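Local coordinates for protein DNA polymerase sliding clamp 2 (Sulfolobus tokodaii, PDB 3AIZ) that forms part of a ring that encircles DNA and serves as a moving platform, tethering DNA polymerase and other proteins to it during replication, at residues A[24-30]-A[66-72]; A[12-17]-A[75-80]; A[1-7]-A[88-94]. All coordinates share one frame; numbering follows the deposited sequence.

Interaction 1: residues A[24-30]-A[66-72]; sequences DEIILNF and LGIKINI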
loop_
_atom_site.group_PDB
_atom_site.type_symbol
_atom_site.label_atom_id
_atom_site.label_comp_id
_atom_site.label_asym_id
_atom_site.label_seq_id
_atom_site.Cartn_x
_atom_site.Cartn_y
_atom_site.Cartn_z
ATOM N N ASP A 24 32.829 2.360 -1.954
ATOM C CA ASP A 24 32.295 1.380 -1.016
ATOM C C ASP A 24 33.159 1.245 0.238
ATOM O O ASP A 24 32.689 0.778 1.275
ATOM C CB ASP A 24 32.136 0.017 -1.693
ATOM C CG ASP A 24 31.058 0.017 -2.760
ATOM O OD1 ASP A 24 30.494 1.097 -3.039
ATOM O OD2 ASP A 24 30.773 -1.064 -3.318
ATOM N N GLU A 25 34.418 1.659 0.137
ATOM C CA GLU A 25 35.358 1.511 1.243
ATOM C C GLU A 25 35.847 2.862 1.757
ATOM O O GLU A 25 36.190 3.748 0.973
ATOM C CB GLU A 25 36.557 0.664 0.809
ATOM C CG GLU A 25 36.192 -0.680 0.186
ATOM C CD GLU A 25 35.797 -1.724 1.214
ATOM O OE1 GLU A 25 36.349 -1.697 2.336
ATOM O OE2 GLU A 25 34.942 -2.580 0.897
ATOM N N ILE A 26 35.876 3.016 3.076
ATOM C CA ILE A 26 36.449 4.207 3.693
ATOM C C ILE A 26 37.406 3.805 4.805
ATOM O O ILE A 26 37.388 2.665 5.267
ATOM C CB ILE A 26 35.371 5.129 4.286
ATOM C CG1 ILE A 26 34.767 4.504 5.545
ATOM C CG2 ILE A 26 34.298 5.429 3.256
ATOM C CD1 ILE A 26 33.785 5.405 6.259
ATOM N N ILE A 27 38.240 4.746 5.233
ATOM C CA ILE A 27 39.173 4.492 6.319
ATOM C C ILE A 27 38.807 5.299 7.558
ATOM O O ILE A 27 38.991 6.516 7.593
ATOM C CB ILE A 27 40.621 4.816 5.912
ATOM C CG1 ILE A 27 41.065 3.913 4.759
ATOM C CG2 ILE A 27 41.558 4.657 7.098
ATOM C CD1 ILE A 27 42.502 4.125 4.337
ATOM N N LEU A 28 38.276 4.616 8.567
ATOM C CA LEU A 28 37.999 5.242 9.852
ATOM C C LEU A 28 39.289 5.393 10.643
ATOM O O LEU A 28 39.941 4.404 10.976
ATOM C CB LEU A 28 37.001 4.412 10.657
ATOM C CG LEU A 28 35.512 4.584 10.362
ATOM C CD1 LEU A 28 34.706 3.560 11.141
ATOM C CD2 LEU A 28 35.057 5.995 10.700
ATOM N N ASN A 29 39.658 6.633 10.939
ATOM C CA ASN A 29 40.870 6.905 11.698
ATOM C C ASN A 29 40.569 7.193 13.164
ATOM O O ASN A 29 39.883 8.163 13.487
ATOM C CB ASN A 29 41.641 8.070 11.077
ATOM C CG ASN A 29 42.047 7.798 9.642
ATOM O OD1 ASN A 29 42.782 6.853 9.360
ATOM N ND2 ASN A 29 41.571 8.631 8.725
ATOM N N PHE A 30 41.080 6.338 14.043
ATOM C CA PHE A 30 40.920 6.527 15.479
ATOM C C PHE A 30 42.160 7.188 16.067
ATOM O O PHE A 30 43.231 6.586 16.113
ATOM C CB PHE A 30 40.668 5.188 16.173
ATOM C CG PHE A 30 39.400 4.510 15.745
ATOM C CD1 PHE A 30 39.380 3.685 14.633
ATOM C CD2 PHE A 30 38.227 4.695 16.456
ATOM C CE1 PHE A 30 38.214 3.059 14.238
ATOM C CE2 PHE A 30 37.057 4.071 16.065
ATOM C CZ PHE A 30 37.051 3.252 14.955
ATOM N N LEU A 66 45.282 4.324 15.102
ATOM C CA LEU A 66 45.049 3.218 14.183
ATOM C C LEU A 66 43.876 3.516 13.250
ATOM O O LEU A 66 42.943 4.228 13.621
ATOM C CB LEU A 66 44.801 1.926 14.969
ATOM C CG LEU A 66 44.486 0.644 14.197
ATOM C CD1 LEU A 66 45.008 -0.574 14.946
ATOM C CD2 LEU A 66 42.993 0.522 13.939
ATOM N N GLY A 67 43.933 2.973 12.037
ATOM C CA GLY A 67 42.874 3.172 11.063
ATOM C C GLY A 67 42.330 1.867 10.514
ATOM O O GLY A 67 43.093 0.963 10.175
ATOM N N ILE A 68 41.008 1.766 10.424
ATOM C CA ILE A 68 40.370 0.553 9.927
ATOM C C ILE A 68 39.600 0.816 8.637
ATOM O O ILE A 68 38.616 1.555 8.630
ATOM C CB ILE A 68 39.400 -0.043 10.964
ATOM C CG1 ILE A 68 40.016 -0.002 12.362
ATOM C CG2 ILE A 68 39.020 -1.465 10.581
ATOM C CD1 ILE A 68 39.133 -0.601 13.436
ATOM N N LYS A 69 40.049 0.201 7.548
ATOM C CA LYS A 69 39.383 0.344 6.258
ATOM C C LYS A 69 38.177 -0.586 6.177
ATOM O O LYS A 69 38.326 -1.804 6.091
ATOM C CB LYS A 69 40.361 0.051 5.120
ATOM C CG LYS A 69 39.796 0.283 3.730
ATOM C CD LYS A 69 40.886 0.182 2.675
ATOM C CE LYS A 69 40.336 0.436 1.282
ATOM N NZ LYS A 69 39.356 -0.608 0.876
ATOM N N ILE A 70 36.981 -0.004 6.204
ATOM C CA ILE A 70 35.750 -0.787 6.241
ATOM C C ILE A 70 34.805 -0.454 5.090
ATOM O O ILE A 70 34.948 0.575 4.431
ATOM C CB ILE A 70 34.995 -0.566 7.562
ATOM C CG1 ILE A 70 34.406 0.845 7.605
ATOM C CG2 ILE A 70 35.915 -0.805 8.748
ATOM C CD1 ILE A 70 33.597 1.130 8.846
ATOM N N ASN A 71 33.838 -1.338 4.859
ATOM C CA ASN A 71 32.805 -1.117 3.855
ATOM C C ASN A 71 31.702 -0.228 4.414
ATOM O O ASN A 71 30.925 -0.651 5.271
ATOM C CB ASN A 71 32.227 -2.455 3.384
ATOM C CG ASN A 71 31.257 -2.302 2.224
ATOM O OD1 ASN A 71 30.585 -1.279 2.088
ATOM N ND2 ASN A 71 31.178 -3.326 1.382
ATOM N N ILE A 72 31.636 1.006 3.925
ATOM C CA ILE A 72 30.705 1.997 4.453
ATOM C C ILE A 72 29.245 1.555 4.352
ATOM O O ILE A 72 28.417 1.932 5.182
ATOM C CB ILE A 72 30.875 3.359 3.751
ATOM C CG1 ILE A 72 29.995 4.416 4.420
ATOM C CG2 ILE A 72 30.555 3.242 2.270
ATOM C CD1 ILE A 72 30.121 5.787 3.806
#

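Interaction 2: residues A[12-17]-A[75-80]; sequences FYSLLS and LKKILG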
loop_
_atom_site.group_PDB
_atom_site.type_symbol
_atom_site.label_atom_id
_atom_site.label_comp_id
_atom_site.label_asym_id
_atom_site.label_seq_id
_atom_site.Cartn_x
_atom_site.Cartn_y
_atom_site.Cartn_z
ATOM N N PHE A 12 25.017 9.979 13.281
ATOM C CA PHE A 12 26.106 9.221 12.676
ATOM C C PHE A 12 25.738 8.813 11.249
ATOM O O PHE A 12 26.552 8.916 10.331
ATOM C CB PHE A 12 26.405 7.976 13.513
ATOM C CG PHE A 12 27.791 7.424 13.319
ATOM C CD1 PHE A 12 28.604 7.165 14.409
ATOM C CD2 PHE A 12 28.279 7.163 12.049
ATOM C CE1 PHE A 12 29.878 6.655 14.237
ATOM C CE2 PHE A 12 29.552 6.655 11.872
ATOM C CZ PHE A 12 30.353 6.400 12.967
ATOM N N TYR A 13 24.503 8.352 11.071
ATOM C CA TYR A 13 24.024 7.912 9.764
ATOM C C TYR A 13 23.901 9.070 8.777
ATOM O O TYR A 13 24.212 8.921 7.594
ATOM C CB TYR A 13 22.680 7.190 9.899
ATOM C CG TYR A 13 22.065 6.780 8.578
ATOM C CD1 TYR A 13 21.098 7.567 7.965
ATOM C CD2 TYR A 13 22.452 5.607 7.943
ATOM C CE1 TYR A 13 20.534 7.197 6.759
ATOM C CE2 TYR A 13 21.894 5.227 6.737
ATOM C CZ TYR A 13 20.935 6.026 6.149
ATOM O OH TYR A 13 20.375 5.654 4.948
ATOM N N SER A 14 23.442 10.221 9.262
ATOM C CA SER A 14 23.312 11.403 8.415
ATOM C C SER A 14 24.668 11.821 7.864
ATOM O O SER A 14 24.793 12.174 6.690
ATOM C CB SER A 14 22.672 12.561 9.184
ATOM O OG SER A 14 21.280 12.359 9.349
ATOM N N LEU A 15 25.683 11.776 8.719
ATOM C CA LEU A 15 27.038 12.119 8.315
ATOM C C LEU A 15 27.520 11.214 7.184
ATOM O O LEU A 15 27.960 11.693 6.139
ATOM C CB LEU A 15 27.987 12.030 9.511
ATOM C CG LEU A 15 27.605 12.928 10.689
ATOM C CD1 LEU A 15 28.469 12.641 11.908
ATOM C CD2 LEU A 15 27.689 14.395 10.295
ATOM N N LEU A 16 27.426 9.906 7.393
ATOM C CA LEU A 16 27.892 8.938 6.406
ATOM C C LEU A 16 27.152 9.066 5.073
ATOM O O LEU A 16 27.731 8.839 4.010
ATOM C CB LEU A 16 27.760 7.512 6.945
ATOM C CG LEU A 16 28.613 7.168 8.168
ATOM C CD1 LEU A 16 28.333 5.751 8.631
ATOM C CD2 LEU A 16 30.091 7.351 7.862
ATOM N N SER A 17 25.876 9.429 5.135
ATOM C CA SER A 17 25.067 9.566 3.929
ATOM C C SER A 17 25.422 10.847 3.181
ATOM O O SER A 17 24.953 11.077 2.066
ATOM C CB SER A 17 23.577 9.560 4.273
ATOM O OG SER A 17 23.207 10.753 4.943
ATOM N N LEU A 75 28.052 -0.356 7.347
ATOM C CA LEU A 75 27.948 0.536 8.496
ATOM C C LEU A 75 26.680 1.379 8.430
ATOM O O LEU A 75 26.197 1.870 9.449
ATOM C CB LEU A 75 29.185 1.433 8.585
ATOM C CG LEU A 75 29.264 2.395 9.771
ATOM C CD1 LEU A 75 29.015 1.663 11.080
ATOM C CD2 LEU A 75 30.611 3.100 9.793
ATOM N N LYS A 76 26.142 1.546 7.227
ATOM C CA LYS A 76 24.896 2.281 7.053
ATOM C C LYS A 76 23.696 1.404 7.393
ATOM O O LYS A 76 22.734 1.863 8.008
ATOM C CB LYS A 76 24.776 2.827 5.628
ATOM C CG LYS A 76 25.734 3.967 5.313
ATOM C CD LYS A 76 25.477 4.545 3.926
ATOM C CE LYS A 76 26.406 5.715 3.628
ATOM N NZ LYS A 76 26.177 6.294 2.273
ATOM N N LYS A 77 23.762 0.136 6.997
ATOM C CA LYS A 77 22.686 -0.808 7.274
ATOM C C LYS A 77 22.381 -0.890 8.767
ATOM O O LYS A 77 21.221 -0.840 9.176
ATOM C CB LYS A 77 23.037 -2.198 6.734
ATOM C CG LYS A 77 23.193 -2.258 5.223
ATOM C CD LYS A 77 23.520 -3.670 4.753
ATOM C CE LYS A 77 23.687 -3.727 3.240
ATOM N NZ LYS A 77 23.982 -5.105 2.758
ATOM N N ILE A 78 23.431 -1.012 9.574
ATOM C CA ILE A 78 23.283 -1.147 11.020
ATOM C C ILE A 78 22.731 0.120 11.673
ATOM O O ILE A 78 21.939 0.047 12.612
ATOM C CB ILE A 78 24.618 -1.536 11.690
ATOM C CG1 ILE A 78 24.457 -1.611 13.210
ATOM C CG2 ILE A 78 25.712 -0.553 11.314
ATOM C CD1 ILE A 78 23.465 -2.656 13.669
ATOM N N LEU A 79 23.146 1.278 11.171
ATOM C CA LEU A 79 22.699 2.551 11.726
ATOM C C LEU A 79 21.237 2.840 11.390
ATOM O O LEU A 79 20.562 3.582 12.106
ATOM C CB LEU A 79 23.593 3.694 11.244
ATOM C CG LEU A 79 25.042 3.647 11.732
ATOM C CD1 LEU A 79 25.840 4.808 11.166
ATOM C CD2 LEU A 79 25.094 3.646 13.251
ATOM N N GLY A 80 20.753 2.250 10.302
ATOM C CA GLY A 80 19.364 2.401 9.907
ATOM C C GLY A 80 18.435 1.595 10.794
ATOM O O GLY A 80 17.239 1.874 10.873
#

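Interaction 3: residues A[1-7]-A[88-94]; sequences MIKATYS and TVTLEET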
loop_
_atom_site.group_PDB
_atom_site.type_symbol
_atom_site.label_atom_id
_atom_site.label_comp_id
_atom_site.label_asym_id
_atom_site.label_seq_id
_atom_site.Cartn_x
_atom_site.Cartn_y
_atom_site.Cartn_z
ATOM N N MET A 1 42.167 -2.799 23.185
ATOM C CA MET A 1 41.931 -2.333 21.825
ATOM C C MET A 1 41.104 -1.051 21.815
ATOM O O MET A 1 40.770 -0.508 22.868
ATOM C CB MET A 1 41.240 -3.417 20.995
ATOM C CG MET A 1 42.095 -4.654 20.750
ATOM S SD MET A 1 41.318 -5.834 19.625
ATOM C CE MET A 1 42.569 -7.114 19.553
ATOM N N ILE A 2 40.774 -0.576 20.617
ATOM C CA ILE A 2 40.031 0.669 20.455
ATOM C C ILE A 2 38.537 0.483 20.709
ATOM O O ILE A 2 37.925 -0.462 20.213
ATOM C CB ILE A 2 40.237 1.262 19.048
ATOM C CG1 ILE A 2 41.727 1.476 18.778
ATOM C CG2 ILE A 2 39.470 2.565 18.899
ATOM C CD1 ILE A 2 42.025 2.028 17.405
ATOM N N LYS A 3 37.958 1.394 21.482
ATOM C CA LYS A 3 36.547 1.328 21.835
ATOM C C LYS A 3 35.996 2.731 22.081
ATOM O O LYS A 3 36.530 3.481 22.896
ATOM C CB LYS A 3 36.357 0.451 23.077
ATOM C CG LYS A 3 34.918 0.307 23.542
ATOM C CD LYS A 3 34.837 -0.542 24.803
ATOM C CE LYS A 3 33.455 -0.475 25.439
ATOM N NZ LYS A 3 32.395 -1.023 24.549
ATOM N N ALA A 4 34.930 3.086 21.369
ATOM C CA ALA A 4 34.353 4.423 21.478
ATOM C C ALA A 4 32.830 4.392 21.416
ATOM O O ALA A 4 32.244 3.517 20.783
ATOM C CB ALA A 4 34.908 5.328 20.389
ATOM N N THR A 5 32.193 5.354 22.074
ATOM C CA THR A 5 30.736 5.425 22.106
ATOM C C THR A 5 30.220 6.792 21.665
ATOM O O THR A 5 30.631 7.824 22.196
ATOM C CB THR A 5 30.189 5.112 23.510
ATOM O OG1 THR A 5 30.454 3.741 23.835
ATOM C CG2 THR A 5 28.691 5.356 23.562
ATOM N N TYR A 6 29.317 6.790 20.693
ATOM C CA TYR A 6 28.714 8.019 20.195
ATOM C C TYR A 6 27.239 8.064 20.589
ATOM O O TYR A 6 26.554 7.043 20.563
ATOM C CB TYR A 6 28.877 8.112 18.679
ATOM C CG TYR A 6 28.492 9.454 18.110
ATOM C CD1 TYR A 6 29.372 10.525 18.157
ATOM C CD2 TYR A 6 27.251 9.650 17.524
ATOM C CE1 TYR A 6 29.025 11.756 17.639
ATOM C CE2 TYR A 6 26.895 10.876 17.003
ATOM C CZ TYR A 6 27.785 11.925 17.063
ATOM O OH TYR A 6 27.433 13.146 16.544
ATOM N N SER A 7 26.753 9.248 20.949
ATOM C CA SER A 7 25.435 9.379 21.571
ATOM C C SER A 7 24.255 9.420 20.599
ATOM O O SER A 7 23.106 9.501 21.028
ATOM C CB SER A 7 25.391 10.613 22.476
ATOM O OG SER A 7 25.451 11.805 21.713
ATOM N N THR A 88 22.033 5.042 20.738
ATOM C CA THR A 88 23.460 5.339 20.744
ATOM C C THR A 88 24.226 4.336 19.889
ATOM O O THR A 88 23.662 3.352 19.418
ATOM C CB THR A 88 24.035 5.341 22.175
ATOM O OG1 THR A 88 23.951 4.024 22.731
ATOM C CG2 THR A 88 23.262 6.311 23.057
ATOM N N VAL A 89 25.514 4.596 19.688
ATOM C CA VAL A 89 26.358 3.715 18.891
ATOM C C VAL A 89 27.709 3.498 19.561
ATOM O O VAL A 89 28.309 4.434 20.085
ATOM C CB VAL A 89 26.595 4.283 17.480
ATOM C CG1 VAL A 89 27.610 3.439 16.729
ATOM C CG2 VAL A 89 25.296 4.342 16.716
ATOM N N THR A 90 28.184 2.257 19.545
ATOM C CA THR A 90 29.510 1.954 20.060
ATOM C C THR A 90 30.377 1.351 18.966
ATOM O O THR A 90 29.915 0.531 18.173
ATOM C CB THR A 90 29.459 0.997 21.270
ATOM O OG1 THR A 90 28.869 -0.247 20.876
ATOM C CG2 THR A 90 28.644 1.606 22.401
ATOM N N LEU A 91 31.633 1.778 18.922
ATOM C CA LEU A 91 32.602 1.253 17.972
ATOM C C LEU A 91 33.674 0.489 18.732
ATOM O O LEU A 91 34.360 1.051 19.583
ATOM C CB LEU A 91 33.238 2.393 17.178
ATOM C CG LEU A 91 32.280 3.311 16.415
ATOM C CD1 LEU A 91 33.025 4.508 15.855
ATOM C CD2 LEU A 91 31.573 2.550 15.307
ATOM N N GLU A 92 33.814 -0.795 18.423
ATOM C CA GLU A 92 34.759 -1.648 19.128
ATOM C C GLU A 92 35.680 -2.377 18.155
ATOM O O GLU A 92 35.219 -3.095 17.269
ATOM C CB GLU A 92 34.002 -2.652 19.998
ATOM C CG GLU A 92 34.883 -3.556 20.837
ATOM C CD GLU A 92 34.073 -4.511 21.693
ATOM O OE1 GLU A 92 32.868 -4.246 21.896
ATOM O OE2 GLU A 92 34.638 -5.523 22.159
ATOM N N GLU A 93 36.985 -2.188 18.325
ATOM C CA GLU A 93 37.968 -2.825 17.458
ATOM C C GLU A 93 37.965 -4.343 17.618
ATOM O O GLU A 93 37.752 -4.866 18.713
ATOM C CB GLU A 93 39.370 -2.277 17.731
ATOM C CG GLU A 93 40.447 -2.868 16.832
ATOM C CD GLU A 93 41.844 -2.431 17.226
ATOM O OE1 GLU A 93 41.994 -1.789 18.287
ATOM O OE2 GLU A 93 42.795 -2.731 16.473
ATOM N N THR A 94 38.209 -5.042 16.515
ATOM C CA THR A 94 38.230 -6.498 16.508
ATOM C C THR A 94 39.418 -7.001 15.697
ATOM O O THR A 94 39.899 -6.312 14.798
ATOM C CB THR A 94 36.928 -7.068 15.911
ATOM O OG1 THR A 94 35.823 -6.710 16.748
ATOM C CG2 THR A 94 36.999 -8.583 15.801
#

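Interaction 1: residues A[24-30]-A[66-72]
The carbonyl oxygen of Asp24 receives two groups of segment 66-72: a hydrogen bond from Ile72 N at 2.9 Å and a weaker CA-H...O contact from Asn71. Asn71 occupies the N-cap of the following helix and turns its OD1 onto the backbone N of Asn73, so the first amides of that helix find acceptors both in the residue that leads into the neighbouring strand and in their own cap. From here strands 25-30 and 66-71 run antiparallel, their directions 156° apart. Hydrogen-bonded pairs Ile26-Ile70, Leu28-Ile68 and Phe30-Leu66 alternate with non-hydrogen-bonded ones, and the bond from Phe30 N to Leu66 O measures 2.8 Å. That same Leu66 oxygen lies in the plane of the Phe30 ring, at its edge, while CE1 of the ring meets CD1 of Ile68 at 3.9 Å. Further along the face bearing Ile26, Leu28 and Phe30, methyl CD1 of Leu28 lies against CD1 of Ile70 at 3.5 Å, the two side chains meeting at a slant. Leu98 covers Leu28, Ile68 and Ile70, and Leu75 also touches Ile70. On the other face, Lys69 runs straight past CG1 of Ile27 and then bends at its last torsion (chi4 -64°), which carries NZ back over the aliphatic part of Glu25. A kink in Glu25 at chi2 (-78°) brings its OE1 to a rather long salt bridge with Lys69 NZ, 3.5 Å. Asn29, on the same face, spends its OD1 on the backbone N of Asp123. One face is thus apolar and largely buried; the other is more polar, with the charged pair Glu25 and Lys69 partly open to solvent, as in the antiparallel sheets of the PCNA fold, whose helices pack against one side of the strands.

Interaction 2: residues A[12-17]-A[75-80]
The segments of helices 9-16 and 72-80 lie side by side with their axes 9.7 Å apart at closest approach and their directions 146° apart, an antiparallel pair whose backbones come nearest at Tyr13 and Leu79. Leu79 sits at the middle of the contact. Its CG lies anti to its own carbonyl carbon (chi1 -66°), and the branch ending in CD1 reaches in among Phe12, Tyr13 and Leu16. That methyl touches CD2 of Phe12 at 3.5 Å and CD1 of Leu16 at 3.7 Å, while Leu79 CB rests against Tyr13 CB at 3.9 Å. One turn earlier, Leu75 approaches the same Leu16 methyl with its CG, 3.7 Å away, the two leucines crossing at about a right angle. Lys76 contributes much of the contact through its aliphatic chain. Extended, it stretches across the gap until CE stands 3.4 Å from Leu16 O, and its CB lies 3.9 Å from CE2 of Tyr13, the two side chains crossing at about a right angle. At the end of the first segment, Ser17 OG turns back to donate to Ser14 O. Toward the sheet, Phe12 also meets the ring of Phe50, and Leu79 reaches Val89 and Val102. Aliphatic and aromatic carbon thus makes up the centre, with the lysine ammonium and the serine hydroxyl toward its margin, so the two helices are held together chiefly by hydrophobic burial.

Interaction 3: residues A[1-7]-A[88-94]
Two antiparallel strands, 3-6 and 88-93, form part of the β-sheet of the N-terminal PCNA domain, and their ladder is lengthened at one end by a side chain. There the carboxylate of Glu93 takes the place of a backbone carbonyl: its OE1 accepts Ile2 N through the anti lone pair, at 2.9 Å and 164°, while Glu93 N donates to Ile2 O at 2.7 Å. CG of Glu93 lies anti to its backbone N (chi1 -178°) and the chain stays extended, which brings OE1 alongside CG1 of Ile2. Its other oxygen, OE2, forms a salt bridge with Lys119, so both ends of the carboxylate are engaged and its rotation is probably fixed. Reciprocal backbone bonds then join Ala4 to Leu91 and Tyr6 to Val89. Between these pairs the Thr5 and Thr90 side chains run alongside each other, Thr5 OG1 next to the CG2 methyl of Thr90. Tyr6 leads its ring away from the partner strand, and its hydroxyl is bonded to Ser236 and Gly238. Strand 97-104 flanks 88-93 on its far side, Thr61 and Glu58 bond to the backbone of Lys3 and Thr5, and helix 9-16 covers Val89 and Leu91.

Overall arrangement
Starting at the N terminus, strand 3-6 leads into helix 9-16 and then strand 25-30; the second halves of the contacts follow in reverse order, as strand 66-71, helix 72-80 and strand 88-93. Interaction 1 is therefore nested inside the loop closed by interaction 2, which in turn lies inside that closed by interaction 3. All three contacts share one core. Ile70 meets Leu75 between interactions 1 and 2, Leu79 packs on Val89 between 2 and 3, and Phe30 with Leu66 touches Ile2 between 1 and 3. Together they tie the two helices of the N-terminal domain to two strand pairs of its β-structure.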